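Local coordinates for NAD(P)H dehydrogenase (quinone) (Mycobacterium tuberculosis, PDB 1XDI), which reduces quinones such as menadione to quinols with NADH or NADPH, using one bound FAD per subunit, and may increase resistance to reactive oxygen intermediates, at residues A244-V256 / T259-M273. Sequence-based numbering, arbitrary orientation.
Sequences ARAASVTRTGAGV and TMTDGRTVEGSHALM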
loop_
_atom_site.group_PDB
_atom_site.type_symbol
_atom_site.label_atom_id
_atom_site.label_comp_id
_atom_site.label_asym_id
_atom_site.label_seq_id
_atom_site.Cartn_x
_atom_site.Cartn_y
_atom_site.Cartn_z
ATOM N N ALA A 244 -27.039 -14.533 -38.106
ATOM C CA ALA A 244 -28.395 -14.528 -38.566
ATOM C C ALA A 244 -29.256 -14.000 -37.449
ATOM O O ALA A 244 -28.914 -14.135 -36.268
ATOM C CB ALA A 244 -28.808 -15.926 -38.968
ATOM N N ARG A 245 -30.342 -13.342 -37.829
ATOM C CA ARG A 245 -31.280 -12.795 -36.871
ATOM C C ARG A 245 -32.628 -13.462 -37.186
ATOM O O ARG A 245 -32.937 -13.786 -38.351
ATOM C CB ARG A 245 -31.408 -11.279 -37.026
ATOM C CG ARG A 245 -30.105 -10.440 -37.028
ATOM C CD ARG A 245 -30.458 -8.900 -37.022
ATOM N NE ARG A 245 -29.317 -8.000 -37.283
ATOM C CZ ARG A 245 -29.386 -6.655 -37.299
ATOM N NH1 ARG A 245 -30.554 -6.043 -37.062
ATOM N NH2 ARG A 245 -28.292 -5.911 -37.565
ATOM N N ALA A 246 -33.433 -13.688 -36.159
ATOM C CA ALA A 246 -34.709 -14.298 -36.406
ATOM C C ALA A 246 -35.732 -13.253 -36.870
ATOM O O ALA A 246 -36.092 -12.343 -36.125
ATOM C CB ALA A 246 -35.176 -14.983 -35.168
ATOM N N ALA A 247 -36.192 -13.388 -38.110
ATOM C CA ALA A 247 -37.194 -12.514 -38.701
ATOM C C ALA A 247 -38.534 -12.715 -37.972
ATOM O O ALA A 247 -39.354 -11.808 -37.888
ATOM C CB ALA A 247 -37.327 -12.855 -40.156
ATOM N N SER A 248 -38.752 -13.916 -37.427
ATOM C CA SER A 248 -39.974 -14.218 -36.670
ATOM C C SER A 248 -39.934 -15.626 -36.077
ATOM O O SER A 248 -39.106 -16.448 -36.489
ATOM C CB SER A 248 -41.172 -14.155 -37.590
ATOM O OG SER A 248 -41.467 -15.463 -38.054
ATOM N N VAL A 249 -40.829 -15.925 -35.134
ATOM C CA VAL A 249 -40.908 -17.280 -34.576
ATOM C C VAL A 249 -42.377 -17.666 -34.487
ATOM O O VAL A 249 -43.112 -17.206 -33.611
ATOM C CB VAL A 249 -40.282 -17.419 -33.169
ATOM C CG1 VAL A 249 -40.634 -18.741 -32.613
ATOM C CG2 VAL A 249 -38.799 -17.308 -33.230
ATOM N N THR A 250 -42.789 -18.519 -35.418
ATOM C CA THR A 250 -44.168 -19.005 -35.551
ATOM C C THR A 250 -44.344 -20.324 -34.850
ATOM O O THR A 250 -43.390 -21.070 -34.643
ATOM C CB THR A 250 -44.500 -19.296 -37.013
ATOM O OG1 THR A 250 -44.111 -18.185 -37.819
ATOM C CG2 THR A 250 -45.971 -19.570 -37.188
ATOM N N ARG A 251 -45.593 -20.634 -34.551
ATOM C CA ARG A 251 -45.921 -21.896 -33.918
ATOM C C ARG A 251 -46.458 -22.907 -34.924
ATOM O O ARG A 251 -47.448 -22.678 -35.591
ATOM C CB ARG A 251 -46.937 -21.660 -32.838
ATOM C CG ARG A 251 -46.706 -22.546 -31.693
ATOM C CD ARG A 251 -47.296 -21.941 -30.472
ATOM N NE ARG A 251 -47.441 -22.950 -29.435
ATOM C CZ ARG A 251 -48.605 -23.418 -29.022
ATOM N NH1 ARG A 251 -49.741 -22.971 -29.556
ATOM N NH2 ARG A 251 -48.625 -24.326 -28.068
ATOM N N THR A 252 -45.786 -24.034 -35.053
ATOM C CA THR A 252 -46.242 -25.024 -36.012
ATOM C C THR A 252 -47.038 -26.089 -35.323
ATOM O O THR A 252 -47.422 -25.966 -34.163
ATOM C CB THR A 252 -45.076 -25.716 -36.721
ATOM O OG1 THR A 252 -44.511 -26.723 -35.867
ATOM C CG2 THR A 252 -44.034 -24.724 -37.049
ATOM N N GLY A 253 -47.265 -27.151 -36.069
ATOM C CA GLY A 253 -48.012 -28.271 -35.565
ATOM C C GLY A 253 -47.686 -28.556 -34.127
ATOM O O GLY A 253 -48.364 -28.078 -33.219
ATOM N N ALA A 254 -46.633 -29.322 -33.898
ATOM C CA ALA A 254 -46.305 -29.638 -32.526
ATOM C C ALA A 254 -45.039 -28.926 -32.086
ATOM O O ALA A 254 -44.685 -28.927 -30.908
ATOM C CB ALA A 254 -46.153 -31.125 -32.385
ATOM N N GLY A 255 -44.359 -28.298 -33.035
ATOM C CA GLY A 255 -43.138 -27.609 -32.671
ATOM C C GLY A 255 -43.178 -26.109 -32.823
ATOM O O GLY A 255 -44.129 -25.420 -32.425
ATOM N N VAL A 256 -42.131 -25.615 -33.459
ATOM C CA VAL A 256 -41.960 -24.198 -33.663
ATOM C C VAL A 256 -41.181 -23.943 -34.977
ATOM O O VAL A 256 -40.220 -24.672 -35.301
ATOM C CB VAL A 256 -41.223 -23.671 -32.415
ATOM C CG1 VAL A 256 -39.997 -22.921 -32.785
ATOM C CG2 VAL A 256 -42.173 -22.879 -31.592
ATOM N N THR A 259 -37.900 -18.476 -38.437
ATOM C CA THR A 259 -37.581 -17.953 -39.774
ATOM C C THR A 259 -36.638 -16.782 -39.618
ATOM O O THR A 259 -36.936 -15.845 -38.868
ATOM C CB THR A 259 -38.814 -17.421 -40.504
ATOM O OG1 THR A 259 -39.862 -18.378 -40.396
ATOM C CG2 THR A 259 -38.508 -17.206 -41.948
ATOM N N MET A 260 -35.513 -16.804 -40.316
ATOM C CA MET A 260 -34.616 -15.691 -40.132
ATOM C C MET A 260 -34.512 -14.806 -41.352
ATOM O O MET A 260 -34.760 -15.230 -42.464
ATOM C CB MET A 260 -33.237 -16.162 -39.610
ATOM C CG MET A 260 -32.576 -17.302 -40.357
ATOM S SD MET A 260 -31.597 -18.358 -39.236
ATOM C CE MET A 260 -31.836 -19.917 -39.923
ATOM N N THR A 261 -34.157 -13.553 -41.102
ATOM C CA THR A 261 -34.053 -12.502 -42.107
ATOM C C THR A 261 -33.488 -12.846 -43.458
ATOM O O THR A 261 -33.653 -12.074 -44.390
ATOM C CB THR A 261 -33.280 -11.340 -41.556
ATOM O OG1 THR A 261 -31.926 -11.748 -41.341
ATOM C CG2 THR A 261 -33.905 -10.904 -40.244
ATOM N N ASP A 262 -32.837 -13.992 -43.566
ATOM C CA ASP A 262 -32.275 -14.413 -44.839
ATOM C C ASP A 262 -33.219 -15.310 -45.617
ATOM O O ASP A 262 -32.935 -15.649 -46.767
ATOM C CB ASP A 262 -30.934 -15.152 -44.635
ATOM C CG ASP A 262 -31.077 -16.498 -43.905
ATOM O OD1 ASP A 262 -32.223 -16.862 -43.555
ATOM O OD2 ASP A 262 -30.036 -17.189 -43.673
ATOM N N GLY A 263 -34.318 -15.711 -44.975
ATOM C CA GLY A 263 -35.285 -16.577 -45.608
ATOM C C GLY A 263 -35.258 -18.057 -45.228
ATOM O O GLY A 263 -36.313 -18.715 -45.250
ATOM N N ARG A 264 -34.081 -18.593 -44.892
ATOM C CA ARG A 264 -33.949 -20.011 -44.516
ATOM C C ARG A 264 -34.772 -20.255 -43.240
ATOM O O ARG A 264 -35.151 -19.295 -42.564
ATOM C CB ARG A 264 -32.461 -20.359 -44.279
ATOM C CG ARG A 264 -31.519 -19.648 -45.201
ATOM C CD ARG A 264 -30.524 -20.549 -45.828
ATOM N NE ARG A 264 -30.391 -20.226 -47.246
ATOM C CZ ARG A 264 -30.536 -21.111 -48.244
ATOM N NH1 ARG A 264 -30.803 -22.396 -47.969
ATOM N NH2 ARG A 264 -30.471 -20.712 -49.517
ATOM N N THR A 265 -35.056 -21.511 -42.903
ATOM C CA THR A 265 -35.832 -21.756 -41.693
ATOM C C THR A 265 -35.258 -22.935 -40.883
ATOM O O THR A 265 -34.461 -23.666 -41.426
ATOM C CB THR A 265 -37.324 -22.018 -42.069
ATOM O OG1 THR A 265 -37.384 -22.937 -43.162
ATOM C CG2 THR A 265 -38.033 -20.713 -42.475
ATOM N N VAL A 266 -35.579 -23.078 -39.585
ATOM C CA VAL A 266 -35.153 -24.264 -38.785
ATOM C C VAL A 266 -36.415 -24.677 -38.069
ATOM O O VAL A 266 -37.353 -23.882 -37.941
ATOM C CB VAL A 266 -34.155 -24.022 -37.628
ATOM C CG1 VAL A 266 -33.025 -25.020 -37.697
ATOM C CG2 VAL A 266 -33.657 -22.648 -37.646
ATOM N N GLU A 267 -36.453 -25.894 -37.574
ATOM C CA GLU A 267 -37.642 -26.324 -36.866
ATOM C C GLU A 267 -37.312 -26.997 -35.517
ATOM O O GLU A 267 -36.520 -27.908 -35.448
ATOM C CB GLU A 267 -38.476 -27.291 -37.756
ATOM C CG GLU A 267 -39.393 -26.631 -38.804
ATOM C CD GLU A 267 -40.802 -27.294 -38.891
ATOM O OE1 GLU A 267 -41.329 -27.749 -37.830
ATOM O OE2 GLU A 267 -41.393 -27.339 -40.003
ATOM N N GLY A 268 -37.893 -26.564 -34.425
ATOM C CA GLY A 268 -37.585 -27.271 -33.204
ATOM C C GLY A 268 -38.871 -27.580 -32.438
ATOM O O GLY A 268 -39.989 -27.367 -32.945
ATOM N N SER A 269 -38.735 -28.114 -31.229
ATOM C CA SER A 269 -39.928 -28.332 -30.443
ATOM C C SER A 269 -40.259 -26.997 -29.763
ATOM O O SER A 269 -41.446 -26.610 -29.664
ATOM C CB SER A 269 -39.713 -29.398 -29.385
ATOM O OG SER A 269 -38.388 -29.368 -28.908
ATOM N N HIS A 270 -39.200 -26.289 -29.347
ATOM C CA HIS A 270 -39.326 -25.018 -28.632
ATOM C C HIS A 270 -38.332 -23.968 -29.087
ATOM O O HIS A 270 -37.290 -24.292 -29.643
ATOM C CB HIS A 270 -39.072 -25.217 -27.132
ATOM C CG HIS A 270 -39.703 -26.445 -26.554
ATOM N ND1 HIS A 270 -40.761 -26.397 -25.666
ATOM C CD2 HIS A 270 -39.437 -27.756 -26.751
ATOM C CE1 HIS A 270 -41.119 -27.626 -25.348
ATOM N NE2 HIS A 270 -40.333 -28.468 -25.994
ATOM N N ALA A 271 -38.654 -22.706 -28.824
ATOM C CA ALA A 271 -37.743 -21.611 -29.138
ATOM C C ALA A 271 -37.538 -20.820 -27.830
ATOM O O ALA A 271 -38.506 -20.384 -27.164
ATOM C CB ALA A 271 -38.320 -20.706 -30.224
ATOM N N LEU A 272 -36.277 -20.687 -27.436
ATOM C CA LEU A 272 -35.901 -19.918 -26.258
ATOM C C LEU A 272 -35.450 -18.539 -26.805
ATOM O O LEU A 272 -34.395 -18.447 -27.492
ATOM C CB LEU A 272 -34.704 -20.576 -25.537
ATOM C CG LEU A 272 -34.372 -20.170 -24.074
ATOM C CD1 LEU A 272 -32.895 -20.175 -23.851
ATOM C CD2 LEU A 272 -34.885 -18.793 -23.745
ATOM N N MET A 273 -36.223 -17.477 -26.554
ATOM C CA MET A 273 -35.774 -16.145 -26.985
ATOM C C MET A 273 -34.693 -15.620 -25.995
ATOM O O MET A 273 -34.931 -15.433 -24.776
ATOM C CB MET A 273 -36.946 -15.170 -27.074
ATOM C CG MET A 273 -37.888 -15.402 -28.255
ATOM S SD MET A 273 -36.994 -15.794 -29.788
ATOM C CE MET A 273 -37.832 -17.261 -30.129
#
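A three-stranded antiparallel meander, strands 246-251, 256-260 and 265-268, meets strand 270-273, which comes last in sequence in the parallel sheet of the second Rossmann-type domain and lies between 169-171 and 185-188; such a meander is familiar from the NAD(P)-binding domain of flavoprotein disulfide reductases. At one end a classic beta bulge sets Ala247 and Ser248 together against Thr259. Thr259 O takes Ser248 N at 3.0 Å and a weak, bent bond from Ala247 N. The return bond, Thr259 N to Ser248 O at 3.1 Å, is nearly straight at the hydrogen (172°). Ala247 CB lies over the start of the type I turn Met260-Gly263, 3.9 Å from Thr261 CG2. At the other end, Val256 and Gly268 form a hydrogen-bonded pair: Val256 N reaches Gly268 O at 2.8 Å, and Gly268 N returns to Val256 O. Gly255 CA adds a CA-H...O contact to Gly268 O.

Where the chain turns from the meander into 270-273, apolar groups close the angle between the two sheets. The CB of Ala271 sits between two valines, 3.8 Å from Val256 CG1 and 3.9 Å from Val249 CG1. A chi1 of 170° puts Val249 CG1 anti to the backbone N, facing Ala271 CB, and CG2 anti to the carbonyl carbon, where it meets the Met273 methyl CE tip to tip; Met273 bends at chi2 and chi3 to bring CE there. Val258 adds to this apolar cluster from the middle strand, and Val188 packs on Met273 from the neighbouring parallel strand. Paired amides and carbonyls thus hold the strands in register, and methyl contacts pack the meander against 270-273, near where Ser269 and Glu267 also bond to His184.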